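Local coordinates for protein L-threonine 3-dehydrogenase (Clostridioides difficile, PDB 7OL1) that probably oxidises L-threonine at its hydroxyl-bearing C3 carbon using NAD+, at residues A[97-102]-A[108-113]; A[69-74]-A[85-90]; A[176-181]-A[255-260]. All blocks are in the same frame, centred on the assembly; numbering follows the deposited sequence.

The three contacts follow one another along the chain and share no atoms; their centres lie 22 to 25 Å apart. Contact 1 is partly buried and mainly apolar, a leucine of the loop after strand 92-95 laid on the first turns of helix 108-129. Contacts 2 and 3 are surface contacts with different chemistry. In contact 2 a salt bridge and a hydrogen bond share one carboxylate oxygen, whereas contact 3 is a guanidinium stacked on an imidazole, its hydrogen bonds and salt bridge going to residues 183-185. Helices 108-129 and 162-181, used by contacts 1 and 3, both reach the second subunit; no other protein chain touches the segments of contact 2.

Contact 1 (A[97-102]-A[108-113]); sequences ASLLSA and PLEAWN
Leu99 packs against Ala111 in a small apolar loop-on-helix contact, where the chain leaving strand 92-95 passes the N-terminal turns of helix 108-129. The two backbones come close here, with Leu99 CA and Ala111 CA 5.4 Å apart, a spacing that the small methyl of alanine accommodates. Two points of the leucine do the touching. Its CB meets the Ala111 CB at 4.1 Å, and farther out the CD1 branch lies alongside the helix backbone, with Leu99 CD1 4.1 Å from Ala111 CA and 4.3 Å from Glu110 C. The CA–CB bond of Leu99 points at the helix. Its CG stands anti to the carbonyl carbon (chi1 -56°), and this torsion together with chi2 (-156°) carries CD1 onto the backbone between Glu110 and Ala111.

Glu110 contributes at the solvent side of this patch: its extended chain brings OE2 to 4.4 Å from Leu99 CD1, a marginal approach of a carboxylate to a methyl. Helix hydrogen bonding runs through residues 108-113. A polar tie accompanies the apolar one, because the backbone N of Leu99 is hydrogen-bonded to Asn115 OD1, one turn farther along the same helix.

Helix 108-129 also has a face turned to the dimer partner, where Pro108 packs on Tyr176 and Trp112 on Leu173 of the second subunit, as expected of the helical interface common in this family. The loop at the end of strand 92-95 probably borders the dinucleotide site, as in related enzymes. The contact as a whole belongs to the connection from that strand to the parallel strand 132-138, a beta-alpha-beta crossover of a Rossmann-type fold.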
ATOM      1  N   ALA A  97      -6.468 -11.509 -12.473  1.00 58.91           N
ATOM      2  CA  ALA A  97      -5.795 -10.650 -13.482  1.00 63.37           C
ATOM      3  C   ALA A  97      -4.656  -9.893 -12.801  1.00 55.12           C
ATOM      4  O   ALA A  97      -4.933  -9.260 -11.793  1.00 59.19           O
ATOM      5  CB  ALA A  97      -6.762  -9.660 -14.097  1.00 68.57           C
ATOM      6  N   SER A  98      -3.455  -9.918 -13.372  1.00 54.87           N
ATOM      7  CA  SER A  98      -2.313  -9.066 -12.938  1.00 56.42           C
ATOM      8  C   SER A  98      -1.061  -9.307 -13.801  1.00 47.36           C
ATOM      9  O   SER A  98      -0.941 -10.342 -14.454  1.00 48.97           O
ATOM     10  CB  SER A  98      -1.997  -9.320 -11.484  1.00 56.78           C
ATOM     11  OG  SER A  98      -1.820 -10.718 -11.283  1.00 61.69           O
ATOM     12  N   LEU A  99      -0.118  -8.384 -13.760  1.00 46.76           N
ATOM     13  CA  LEU A  99       1.286  -8.662 -14.138  1.00 54.34           C
ATOM     14  C   LEU A  99       2.047  -9.088 -12.870  1.00 56.44           C
ATOM     15  O   LEU A  99       1.858  -8.437 -11.811  1.00 51.40           O
ATOM     16  CB  LEU A  99       1.870  -7.404 -14.789  1.00 60.56           C
ATOM     17  CG  LEU A  99       1.111  -6.855 -16.007  1.00 64.05           C
ATOM     18  CD1 LEU A  99       2.044  -6.029 -16.869  1.00 63.50           C
ATOM     19  CD2 LEU A  99       0.468  -7.945 -16.858  1.00 62.20           C
ATOM     20  N   LEU A 100       2.830 -10.166 -12.985  1.00 60.77           N
ATOM     21  CA  LEU A 100       3.652 -10.795 -11.916  1.00 65.29           C
ATOM     22  C   LEU A 100       5.115 -10.332 -12.061  1.00 78.24           C
ATOM     23  O   LEU A 100       5.383  -9.564 -13.019  1.00 73.80           O
ATOM     24  CB  LEU A 100       3.508 -12.319 -12.038  1.00 55.23           C
ATOM     25  CG  LEU A 100       2.071 -12.855 -12.079  1.00 56.41           C
ATOM     26  CD1 LEU A 100       2.033 -14.371 -12.073  1.00 53.56           C
ATOM     27  CD2 LEU A 100       1.215 -12.348 -10.926  1.00 62.97           C
ATOM     28  N   SER A 101       5.995 -10.819 -11.160  1.00 90.15           N
ATOM     29  CA  SER A 101       7.368 -10.332 -10.819  1.00 91.88           C
ATOM     30  C   SER A 101       8.143  -9.858 -12.061  1.00 82.28           C
ATOM     31  O   SER A 101       8.387  -8.650 -12.170  1.00 72.80           O
ATOM     32  CB  SER A 101       8.164 -11.404 -10.051  1.00111.13           C
ATOM     33  OG  SER A 101       8.391 -11.053  -8.685  1.00 98.42           O
ATOM     34  N   ALA A 102       8.552 -10.779 -12.937  1.00 76.03           N
ATOM     35  CA  ALA A 102       9.460 -10.529 -14.084  1.00 79.74           C
ATOM     36  C   ALA A 102       8.932  -9.377 -14.940  1.00 79.24           C
ATOM     37  O   ALA A 102       9.679  -8.416 -15.218  1.00 71.73           O
ATOM     38  CB  ALA A 102       9.582 -11.786 -14.920  1.00 85.08           C
ATOM     39  N   PRO A 108       6.704  -1.418 -15.202  1.00 72.38           N
ATOM     40  CA  PRO A 108       6.150  -1.081 -13.892  1.00 65.09           C
ATOM     41  C   PRO A 108       4.855  -0.250 -13.904  1.00 63.26           C
ATOM     42  O   PRO A 108       3.999  -0.505 -13.089  1.00 67.48           O
ATOM     43  CB  PRO A 108       7.294  -0.310 -13.198  1.00 68.94           C
ATOM     44  CG  PRO A 108       8.216   0.125 -14.303  1.00 64.12           C
ATOM     45  CD  PRO A 108       8.089  -0.948 -15.357  1.00 66.04           C
ATOM     46  N   LEU A 109       4.724   0.728 -14.797  1.00 65.32           N
ATOM     47  CA  LEU A 109       3.493   1.561 -14.866  1.00 61.60           C
ATOM     48  C   LEU A 109       2.309   0.723 -15.368  1.00 57.73           C
ATOM     49  O   LEU A 109       1.166   0.957 -14.923  1.00 57.95           O
ATOM     50  CB  LEU A 109       3.748   2.728 -15.811  1.00 60.30           C
ATOM     51  CG  LEU A 109       4.343   3.955 -15.162  1.00 58.43           C
ATOM     52  CD1 LEU A 109       4.287   5.126 -16.116  1.00 60.33           C
ATOM     53  CD2 LEU A 109       3.610   4.273 -13.881  1.00 67.85           C
ATOM     54  N   GLU A 110       2.570  -0.170 -16.314  1.00 54.21           N
ATOM     55  CA  GLU A 110       1.550  -1.072 -16.882  1.00 62.06           C
ATOM     56  C   GLU A 110       1.106  -2.025 -15.764  1.00 56.03           C
ATOM     57  O   GLU A 110      -0.080  -2.343 -15.688  1.00 61.50           O
ATOM     58  CB  GLU A 110       2.169  -1.724 -18.117  1.00 77.75           C
ATOM     59  CG  GLU A 110       1.180  -2.257 -19.141  1.00 95.44           C
ATOM     60  CD  GLU A 110       1.892  -2.804 -20.380  1.00113.43           C
ATOM     61  OE1 GLU A 110       2.724  -2.041 -20.985  1.00 90.89           O
ATOM     62  OE2 GLU A 110       1.652  -4.006 -20.720  1.00110.36           O
ATOM     63  N   ALA A 111       2.027  -2.426 -14.890  1.00 55.38           N
ATOM     64  CA  ALA A 111       1.765  -3.329 -13.746  1.00 51.80           C
ATOM     65  C   ALA A 111       0.950  -2.589 -12.690  1.00 48.00           C
ATOM     66  O   ALA A 111      -0.043  -3.173 -12.166  1.00 42.48           O
ATOM     67  CB  ALA A 111       3.041  -3.827 -13.161  1.00 51.90           C
ATOM     68  N   TRP A 112       1.310  -1.343 -12.414  1.00 39.72           N
ATOM     69  CA  TRP A 112       0.510  -0.535 -11.468  1.00 45.66           C
ATOM     70  C   TRP A 112      -0.921  -0.404 -12.022  1.00 52.77           C
ATOM     71  O   TRP A 112      -1.880  -0.772 -11.295  1.00 56.37           O
ATOM     72  CB  TRP A 112       1.176   0.810 -11.155  1.00 49.92           C
ATOM     73  CG  TRP A 112       0.283   1.677 -10.330  1.00 55.63           C
ATOM     74  CD1 TRP A 112      -0.705   2.504 -10.773  1.00 60.60           C
ATOM     75  CD2 TRP A 112       0.209   1.698  -8.904  1.00 51.28           C
ATOM     76  NE1 TRP A 112      -1.350   3.074  -9.713  1.00 62.64           N
ATOM     77  CE2 TRP A 112      -0.823   2.581  -8.559  1.00 51.37           C
ATOM     78  CE3 TRP A 112       0.905   1.038  -7.895  1.00 54.35           C
ATOM     79  CZ2 TRP A 112      -1.159   2.845  -7.244  1.00 54.78           C
ATOM     80  CZ3 TRP A 112       0.559   1.282  -6.589  1.00 55.72           C
ATOM     81  CH2 TRP A 112      -0.454   2.181  -6.271  1.00 57.33           C
ATOM     82  N   ASN A 113      -1.081   0.026 -13.279  1.00 61.81           N
ATOM     83  CA  ASN A 113      -2.421   0.264 -13.884  1.00 61.00           C
ATOM     84  C   ASN A 113      -3.246  -1.026 -13.807  1.00 49.53           C
ATOM     85  O   ASN A 113      -4.357  -1.010 -13.208  1.00 49.54           O
ATOM     86  CB  ASN A 113      -2.363   0.805 -15.318  1.00 70.71           C
ATOM     87  CG  ASN A 113      -3.721   0.754 -16.010  1.00 75.72           C
ATOM     88  OD1 ASN A 113      -4.707   1.300 -15.514  1.00 78.06           O
ATOM     89  ND2 ASN A 113      -3.812   0.064 -17.140  1.00 70.15           N
TER

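Contact 2 (A[69-74]-A[85-90]); sequences IFEILD and AKKYDV
Strand 69-72 and the end of helix 78-87 stand well apart at the backbone, with Ile69 CA 10.3 Å from Tyr88 CA, and long side chains span the interval. Glu71 receives two donors on one oxygen: its OE1 accepts the Tyr88 OH at 2.5 Å and the Lys87 NZ at 2.8 Å, the latter a salt bridge made on the syn lone pair. Lys87 reaches it with a fully extended chain, its CG anti to the backbone N (chi1 165°), while the glutamate bends back at chi2 to meet both. OE1 lies at the edge of the tyrosine ring, in its plane, and the carboxylate is turned 77° from that plane. The same lysine covers part of one ring face with its CG. Ile69 slides past the phenol obliquely, its CG2 3.7 Å from Tyr88 CZ and Ile69 CD1 4.0 Å from Tyr88 CE1. Two nearby donors would tend to favour the ionised carboxylate. Strand 69-72 pairs in parallel with strand 51-55, Glu71 through backbone hydrogen bonding with Ala53, and Tyr88 also packs on Ile52 of that strand; Ala85 of the helix leans on Ile125 and Leu129 of helix 108-129.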
ATOM      1  N   ILE A  69     -17.495 -21.831 -21.215  1.00 60.04           N
ATOM      2  CA  ILE A  69     -17.746 -20.363 -21.336  1.00 57.96           C
ATOM      3  C   ILE A  69     -16.440 -19.586 -21.170  1.00 56.74           C
ATOM      4  O   ILE A  69     -15.764 -19.800 -20.162  1.00 65.70           O
ATOM      5  CB  ILE A  69     -18.774 -19.871 -20.312  1.00 54.11           C
ATOM      6  CG1 ILE A  69     -20.004 -20.782 -20.258  1.00 55.64           C
ATOM      7  CG2 ILE A  69     -19.135 -18.416 -20.593  1.00 55.05           C
ATOM      8  CD1 ILE A  69     -21.150 -20.272 -19.349  1.00 60.54           C
ATOM      9  N   PHE A  70     -16.150 -18.684 -22.108  1.00 59.24           N
ATOM     10  CA  PHE A  70     -14.950 -17.806 -22.140  1.00 58.25           C
ATOM     11  C   PHE A  70     -15.317 -16.442 -22.713  1.00 57.31           C
ATOM     12  O   PHE A  70     -16.005 -16.375 -23.718  1.00 76.05           O
ATOM     13  CB  PHE A  70     -13.831 -18.368 -23.006  1.00 55.47           C
ATOM     14  CG  PHE A  70     -12.609 -17.492 -23.049  1.00 69.40           C
ATOM     15  CD1 PHE A  70     -11.628 -17.604 -22.077  1.00 74.02           C
ATOM     16  CD2 PHE A  70     -12.433 -16.549 -24.050  1.00 77.94           C
ATOM     17  CE1 PHE A  70     -10.499 -16.799 -22.114  1.00 76.11           C
ATOM     18  CE2 PHE A  70     -11.299 -15.749 -24.090  1.00 77.55           C
ATOM     19  CZ  PHE A  70     -10.335 -15.872 -23.117  1.00 76.22           C
ATOM     20  N   GLU A  71     -14.791 -15.389 -22.109  1.00 58.39           N
ATOM     21  CA  GLU A  71     -15.108 -13.982 -22.417  1.00 54.58           C
ATOM     22  C   GLU A  71     -13.823 -13.155 -22.385  1.00 55.23           C
ATOM     23  O   GLU A  71     -13.164 -13.118 -21.364  1.00 63.02           O
ATOM     24  CB  GLU A  71     -16.109 -13.487 -21.387  1.00 54.87           C
ATOM     25  CG  GLU A  71     -17.464 -14.150 -21.546  1.00 60.15           C
ATOM     26  CD  GLU A  71     -18.411 -13.469 -22.523  1.00 61.85           C
ATOM     27  OE1 GLU A  71     -19.624 -13.555 -22.267  1.00 59.23           O
ATOM     28  OE2 GLU A  71     -17.935 -12.831 -23.514  1.00 57.93           O
ATOM     29  N   ILE A  72     -13.476 -12.529 -23.489  1.00 52.19           N
ATOM     30  CA  ILE A  72     -12.479 -11.430 -23.506  1.00 50.59           C
ATOM     31  C   ILE A  72     -12.934 -10.347 -22.537  1.00 49.68           C
ATOM     32  O   ILE A  72     -14.086  -9.822 -22.682  1.00 56.76           O
ATOM     33  CB  ILE A  72     -12.297 -10.846 -24.914  1.00 51.20           C
ATOM     34  CG1 ILE A  72     -11.917 -11.915 -25.944  1.00 55.61           C
ATOM     35  CG2 ILE A  72     -11.299  -9.703 -24.865  1.00 51.14           C
ATOM     36  CD1 ILE A  72     -10.580 -12.574 -25.690  1.00 62.73           C
ATOM     37  N   LEU A  73     -12.014  -9.985 -21.639  1.00 50.85           N
ATOM     38  CA  LEU A  73     -12.196  -8.939 -20.598  1.00 51.15           C
ATOM     39  C   LEU A  73     -10.855  -8.275 -20.292  1.00 52.57           C
ATOM     40  O   LEU A  73      -9.845  -8.985 -20.071  1.00 62.51           O
ATOM     41  CB  LEU A  73     -12.802  -9.562 -19.346  1.00 46.14           C
ATOM     42  CG  LEU A  73     -13.049  -8.606 -18.194  1.00 49.00           C
ATOM     43  CD1 LEU A  73     -13.762  -7.338 -18.622  1.00 54.59           C
ATOM     44  CD2 LEU A  73     -13.863  -9.319 -17.149  1.00 53.39           C
ATOM     45  N   ASP A  74     -10.856  -6.954 -20.392  1.00 49.87           N
ATOM     46  CA  ASP A  74      -9.796  -6.070 -19.876  1.00 52.60           C
ATOM     47  C   ASP A  74     -10.341  -5.480 -18.571  1.00 49.90           C
ATOM     48  O   ASP A  74     -11.183  -4.538 -18.614  1.00 50.86           O
ATOM     49  CB  ASP A  74      -9.372  -5.037 -20.922  1.00 50.04           C
ATOM     50  CG  ASP A  74      -8.432  -3.980 -20.367  1.00 62.56           C
ATOM     51  OD1 ASP A  74      -8.049  -4.071 -19.163  1.00 64.61           O
ATOM     52  OD2 ASP A  74      -8.090  -3.062 -21.124  1.00 77.32           O
ATOM     53  N   ALA A  85     -20.007  -9.442 -15.254  1.00 53.78           N
ATOM     54  CA  ALA A  85     -20.565  -9.837 -13.945  1.00 57.42           C
ATOM     55  C   ALA A  85     -22.081  -9.992 -14.066  1.00 55.28           C
ATOM     56  O   ALA A  85     -22.573 -11.033 -13.616  1.00 59.28           O
ATOM     57  CB  ALA A  85     -20.209  -8.845 -12.863  1.00 63.62           C
ATOM     58  N   LYS A  86     -22.787  -9.007 -14.639  1.00 57.56           N
ATOM     59  CA  LYS A  86     -24.281  -8.997 -14.715  1.00 56.90           C
ATOM     60  C   LYS A  86     -24.806 -10.072 -15.678  1.00 56.18           C
ATOM     61  O   LYS A  86     -25.876 -10.677 -15.365  1.00 58.99           O
ATOM     62  CB  LYS A  86     -24.797  -7.636 -15.161  1.00 54.92           C
ATOM     63  CG  LYS A  86     -24.432  -6.485 -14.239  1.00 60.68           C
ATOM     64  CD  LYS A  86     -25.104  -6.598 -12.902  1.00 63.29           C
ATOM     65  CE  LYS A  86     -26.436  -5.896 -12.835  1.00 70.83           C
ATOM     66  NZ  LYS A  86     -27.396  -6.744 -12.104  1.00 74.11           N
ATOM     67  N   LYS A  87     -24.077 -10.327 -16.768  1.00 48.02           N
ATOM     68  CA  LYS A  87     -24.540 -11.197 -17.881  1.00 53.82           C
ATOM     69  C   LYS A  87     -24.774 -12.623 -17.393  1.00 56.10           C
ATOM     70  O   LYS A  87     -25.611 -13.338 -18.001  1.00 64.04           O
ATOM     71  CB  LYS A  87     -23.530 -11.177 -19.025  1.00 53.38           C
ATOM     72  CG  LYS A  87     -23.674 -12.269 -20.081  1.00 50.01           C
ATOM     73  CD  LYS A  87     -22.794 -11.880 -21.270  1.00 53.54           C
ATOM     74  CE  LYS A  87     -22.799 -12.809 -22.468  1.00 52.00           C
ATOM     75  NZ  LYS A  87     -21.837 -12.333 -23.496  1.00 51.60           N
ATOM     76  N   TYR A  88     -24.045 -13.046 -16.364  1.00 60.46           N
ATOM     77  CA  TYR A  88     -24.122 -14.437 -15.840  1.00 59.03           C
ATOM     78  C   TYR A  88     -24.584 -14.440 -14.372  1.00 58.54           C
ATOM     79  O   TYR A  88     -24.538 -15.500 -13.768  1.00 62.81           O
ATOM     80  CB  TYR A  88     -22.781 -15.147 -16.029  1.00 50.34           C
ATOM     81  CG  TYR A  88     -22.281 -15.237 -17.447  1.00 52.99           C
ATOM     82  CD1 TYR A  88     -22.644 -16.288 -18.280  1.00 55.40           C
ATOM     83  CD2 TYR A  88     -21.395 -14.299 -17.954  1.00 51.97           C
ATOM     84  CE1 TYR A  88     -22.155 -16.397 -19.575  1.00 53.03           C
ATOM     85  CE2 TYR A  88     -20.897 -14.392 -19.248  1.00 54.63           C
ATOM     86  CZ  TYR A  88     -21.276 -15.444 -20.062  1.00 52.11           C
ATOM     87  OH  TYR A  88     -20.771 -15.539 -21.324  1.00 48.31           O
ATOM     88  N   ASP A  89     -25.021 -13.301 -13.834  1.00 58.51           N
ATOM     89  CA  ASP A  89     -25.440 -13.139 -12.417  1.00 70.09           C
ATOM     90  C   ASP A  89     -24.477 -13.847 -11.458  1.00 67.98           C
ATOM     91  O   ASP A  89     -24.940 -14.758 -10.764  1.00 62.55           O
ATOM     92  CB  ASP A  89     -26.810 -13.760 -12.173  1.00 78.16           C
ATOM     93  CG  ASP A  89     -27.853 -13.355 -13.186  1.00 79.70           C
ATOM     94  OD1 ASP A  89     -28.110 -12.119 -13.332  1.00 71.24           O
ATOM     95  OD2 ASP A  89     -28.387 -14.288 -13.813  1.00 80.79           O
ATOM     96  N   VAL A  90     -23.203 -13.461 -11.417  1.00 66.42           N
ATOM     97  CA  VAL A  90     -22.170 -14.189 -10.625  1.00 61.41           C
ATOM     98  C   VAL A  90     -22.323 -13.808  -9.147  1.00 58.48           C
ATOM     99  O   VAL A  90     -22.863 -12.748  -8.865  1.00 52.64           O
ATOM    100  CB  VAL A  90     -20.759 -13.904 -11.153  1.00 61.16           C
ATOM    101  CG1 VAL A  90     -20.555 -14.526 -12.523  1.00 63.89           C
ATOM    102  CG2 VAL A  90     -20.463 -12.417 -11.180  1.00 57.30           C
TER

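Contact 3 (A[176-181]-A[255-260]); sequences YYHSKF and IHRNAF
A guanidinium-imidazole stack joins the last turn of helix 162-181 to the loop that leads into strand 260-261: Arg257 lies flat on one face of His178. The group centres are 3.6 Å apart and the planes differ by 16°. The stack is offset, for CE1 of the histidine sits 3.1 Å from Arg257 NH1 while Arg257 CD stands over the ring centre at 3.5 Å, a CH-pi contact. His178 NE2 also comes near NH1, yet the angle is too poor for a hydrogen bond, as befits groups that overlap face to face. The histidine CG is anti to the backbone N (chi1 177°), which aims the ring at the loop, and the arginine chain bends at chi3 to lay its head across it. Both groups are held by a run of adjacent residues: His178 ND1 bonds to Val183 O, Arg257 NE to Thr185 O, and Arg257 NH2 forms a salt bridge with Asp184. These bonds limit the rotation of either plane. The stack thus bridges the helix end and the start of strand 184-194, with which Arg257 and Phe260 also pair through the backbone at Gly187.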
ATOM      1  N   TYR A 176     -10.025  -2.643   3.292  1.00 53.05           N
ATOM      2  CA  TYR A 176     -10.847  -1.402   3.413  1.00 50.68           C
ATOM      3  C   TYR A 176     -12.271  -1.671   2.901  1.00 53.54           C
ATOM      4  O   TYR A 176     -13.210  -1.156   3.536  1.00 53.03           O
ATOM      5  CB  TYR A 176     -10.247  -0.198   2.689  1.00 47.03           C
ATOM      6  CG  TYR A 176     -11.116   1.042   2.691  1.00 53.65           C
ATOM      7  CD1 TYR A 176     -11.107   1.903   3.780  1.00 54.01           C
ATOM      8  CD2 TYR A 176     -11.904   1.399   1.600  1.00 52.75           C
ATOM      9  CE1 TYR A 176     -11.886   3.052   3.811  1.00 57.34           C
ATOM     10  CE2 TYR A 176     -12.700   2.544   1.619  1.00 58.21           C
ATOM     11  CZ  TYR A 176     -12.699   3.381   2.735  1.00 66.78           C
ATOM     12  OH  TYR A 176     -13.469   4.533   2.825  1.00 73.31           O
ATOM     13  N   TYR A 177     -12.439  -2.432   1.815  1.00 50.07           N
ATOM     14  CA  TYR A 177     -13.770  -2.627   1.186  1.00 53.00           C
ATOM     15  C   TYR A 177     -14.604  -3.467   2.158  1.00 54.89           C
ATOM     16  O   TYR A 177     -15.834  -3.207   2.290  1.00 53.69           O
ATOM     17  CB  TYR A 177     -13.644  -3.124  -0.269  1.00 58.75           C
ATOM     18  CG  TYR A 177     -13.605  -1.990  -1.270  1.00 64.51           C
ATOM     19  CD1 TYR A 177     -12.444  -1.271  -1.515  1.00 62.66           C
ATOM     20  CD2 TYR A 177     -14.763  -1.560  -1.897  1.00 66.11           C
ATOM     21  CE1 TYR A 177     -12.427  -0.187  -2.377  1.00 65.70           C
ATOM     22  CE2 TYR A 177     -14.761  -0.490  -2.774  1.00 65.73           C
ATOM     23  CZ  TYR A 177     -13.591   0.200  -3.016  1.00 67.62           C
ATOM     24  OH  TYR A 177     -13.611   1.250  -3.877  1.00 60.41           O
ATOM     25  N   HIS A 178     -13.957  -4.371   2.904  1.00 56.60           N
ATOM     26  CA  HIS A 178     -14.642  -5.157   3.970  1.00 54.31           C
ATOM     27  C   HIS A 178     -14.953  -4.276   5.188  1.00 49.46           C
ATOM     28  O   HIS A 178     -16.114  -4.240   5.636  1.00 55.88           O
ATOM     29  CB  HIS A 178     -13.832  -6.371   4.397  1.00 56.12           C
ATOM     30  CG  HIS A 178     -14.515  -7.088   5.506  1.00 64.78           C
ATOM     31  ND1 HIS A 178     -15.681  -7.814   5.288  1.00 64.86           N
ATOM     32  CD2 HIS A 178     -14.255  -7.133   6.835  1.00 57.23           C
ATOM     33  CE1 HIS A 178     -16.100  -8.295   6.437  1.00 64.50           C
ATOM     34  NE2 HIS A 178     -15.250  -7.876   7.396  1.00 58.69           N
ATOM     35  N   SER A 179     -13.966  -3.572   5.725  1.00 48.98           N
ATOM     36  CA  SER A 179     -14.128  -2.836   7.005  1.00 49.61           C
ATOM     37  C   SER A 179     -15.164  -1.726   6.828  1.00 51.84           C
ATOM     38  O   SER A 179     -15.841  -1.394   7.785  1.00 66.88           O
ATOM     39  CB  SER A 179     -12.793  -2.352   7.565  1.00 51.30           C
ATOM     40  OG  SER A 179     -12.270  -1.202   6.911  1.00 53.32           O
ATOM     41  N   LYS A 180     -15.294  -1.186   5.626  1.00 55.74           N
ATOM     42  CA  LYS A 180     -16.010   0.086   5.404  1.00 51.88           C
ATOM     43  C   LYS A 180     -17.348  -0.210   4.740  1.00 52.92           C
ATOM     44  O   LYS A 180     -18.271   0.505   5.093  1.00 54.18           O
ATOM     45  CB  LYS A 180     -15.176   1.038   4.539  1.00 54.53           C
ATOM     46  CG  LYS A 180     -15.888   2.320   4.123  1.00 57.19           C
ATOM     47  CD  LYS A 180     -15.862   3.406   5.178  1.00 61.88           C
ATOM     48  CE  LYS A 180     -16.642   4.649   4.802  1.00 71.85           C
ATOM     49  NZ  LYS A 180     -16.173   5.830   5.565  1.00 83.55           N
ATOM     50  N   PHE A 181     -17.433  -1.169   3.799  1.00 55.79           N
ATOM     51  CA  PHE A 181     -18.637  -1.408   2.938  1.00 58.46           C
ATOM     52  C   PHE A 181     -19.213  -2.811   3.129  1.00 60.43           C
ATOM     53  O   PHE A 181     -20.265  -3.105   2.547  1.00 57.21           O
ATOM     54  CB  PHE A 181     -18.322  -1.226   1.445  1.00 52.99           C
ATOM     55  CG  PHE A 181     -17.893   0.176   1.115  1.00 56.20           C
ATOM     56  CD1 PHE A 181     -18.666   1.254   1.507  1.00 53.15           C
ATOM     57  CD2 PHE A 181     -16.687   0.422   0.483  1.00 61.63           C
ATOM     58  CE1 PHE A 181     -18.250   2.546   1.251  1.00 59.87           C
ATOM     59  CE2 PHE A 181     -16.269   1.719   0.230  1.00 60.59           C
ATOM     60  CZ  PHE A 181     -17.058   2.775   0.601  1.00 60.48           C
ATOM     61  N   ILE A 255     -10.344 -13.573  11.255  1.00 52.00           N
ATOM     62  CA  ILE A 255      -9.849 -12.369  11.966  1.00 63.02           C
ATOM     63  C   ILE A 255      -9.125 -11.504  10.936  1.00 56.86           C
ATOM     64  O   ILE A 255      -9.386 -10.294  10.899  1.00 55.48           O
ATOM     65  CB  ILE A 255      -8.973 -12.760  13.173  1.00 72.35           C
ATOM     66  CG1 ILE A 255      -9.840 -13.347  14.296  1.00 73.37           C
ATOM     67  CG2 ILE A 255      -8.138 -11.569  13.643  1.00 67.68           C
ATOM     68  CD1 ILE A 255      -9.341 -14.672  14.846  1.00 80.92           C
ATOM     69  N   HIS A 256      -8.230 -12.135  10.187  1.00 56.13           N
ATOM     70  CA  HIS A 256      -7.595 -11.642   8.938  1.00 60.99           C
ATOM     71  C   HIS A 256      -8.451 -11.982   7.703  1.00 60.94           C
ATOM     72  O   HIS A 256      -9.325 -12.872   7.763  1.00 54.93           O
ATOM     73  CB  HIS A 256      -6.206 -12.267   8.812  1.00 67.00           C
ATOM     74  CG  HIS A 256      -5.375 -12.114  10.040  1.00 70.44           C
ATOM     75  ND1 HIS A 256      -5.390 -13.038  11.049  1.00 65.58           N
ATOM     76  CD2 HIS A 256      -4.538 -11.133  10.432  1.00 75.16           C
ATOM     77  CE1 HIS A 256      -4.573 -12.649  11.998  1.00 71.61           C
ATOM     78  NE2 HIS A 256      -4.047 -11.480  11.652  1.00 69.63           N
ATOM     79  N   ARG A 257      -8.203 -11.284   6.601  1.00 56.20           N
ATOM     80  CA  ARG A 257      -8.956 -11.475   5.337  1.00 49.80           C
ATOM     81  C   ARG A 257      -7.966 -11.354   4.179  1.00 51.85           C
ATOM     82  O   ARG A 257      -7.797 -12.361   3.443  1.00 47.15           O
ATOM     83  CB  ARG A 257     -10.133 -10.498   5.276  1.00 50.58           C
ATOM     84  CG  ARG A 257     -11.427 -11.047   5.869  1.00 53.36           C
ATOM     85  CD  ARG A 257     -12.607 -10.078   5.908  1.00 53.25           C
ATOM     86  NE  ARG A 257     -13.716 -10.732   5.222  1.00 59.41           N
ATOM     87  CZ  ARG A 257     -14.767 -11.218   5.828  1.00 64.71           C
ATOM     88  NH1 ARG A 257     -14.887 -11.084   7.134  1.00 88.63           N
ATOM     89  NH2 ARG A 257     -15.712 -11.816   5.144  1.00 75.73           N
ATOM     90  N   ASN A 258      -7.286 -10.209   4.028  1.00 50.35           N
ATOM     91  CA  ASN A 258      -6.431  -9.983   2.834  1.00 50.60           C
ATOM     92  C   ASN A 258      -5.032  -9.651   3.313  1.00 47.09           C
ATOM     93  O   ASN A 258      -4.820  -8.533   3.778  1.00 46.50           O
ATOM     94  CB  ASN A 258      -7.016  -8.889   1.919  1.00 56.78           C
ATOM     95  CG  ASN A 258      -8.381  -9.229   1.341  1.00 57.22           C
ATOM     96  OD1 ASN A 258      -8.460  -9.949   0.333  1.00 62.99           O
ATOM     97  ND2 ASN A 258      -9.444  -8.707   1.956  1.00 47.07           N
ATOM     98  N   ALA A 259      -4.090 -10.600   3.246  1.00 49.13           N
ATOM     99  CA  ALA A 259      -4.284 -11.978   2.825  1.00 55.53           C
ATOM    100  C   ALA A 259      -3.483 -12.931   3.724  1.00 54.40           C
ATOM    101  O   ALA A 259      -2.421 -12.537   4.253  1.00 49.24           O
ATOM    102  CB  ALA A 259      -3.805 -12.151   1.401  1.00 59.17           C
ATOM    103  N   PHE A 260      -3.897 -14.192   3.753  1.00 51.90           N
ATOM    104  CA  PHE A 260      -3.414 -15.214   4.709  1.00 47.24           C
ATOM    105  C   PHE A 260      -2.135 -15.814   4.171  1.00 44.40           C
ATOM    106  O   PHE A 260      -2.191 -16.268   3.043  1.00 56.09           O
ATOM    107  CB  PHE A 260      -4.424 -16.347   4.860  1.00 45.40           C
ATOM    108  CG  PHE A 260      -5.614 -16.044   5.726  1.00 46.45           C
ATOM    109  CD1 PHE A 260      -5.563 -16.270   7.085  1.00 52.89           C
ATOM    110  CD2 PHE A 260      -6.815 -15.631   5.187  1.00 48.61           C
ATOM    111  CE1 PHE A 260      -6.668 -16.039   7.895  1.00 59.71           C
ATOM    112  CE2 PHE A 260      -7.916 -15.388   5.999  1.00 56.68           C
ATOM    113  CZ  PHE A 260      -7.840 -15.575   7.355  1.00 59.29           C
TER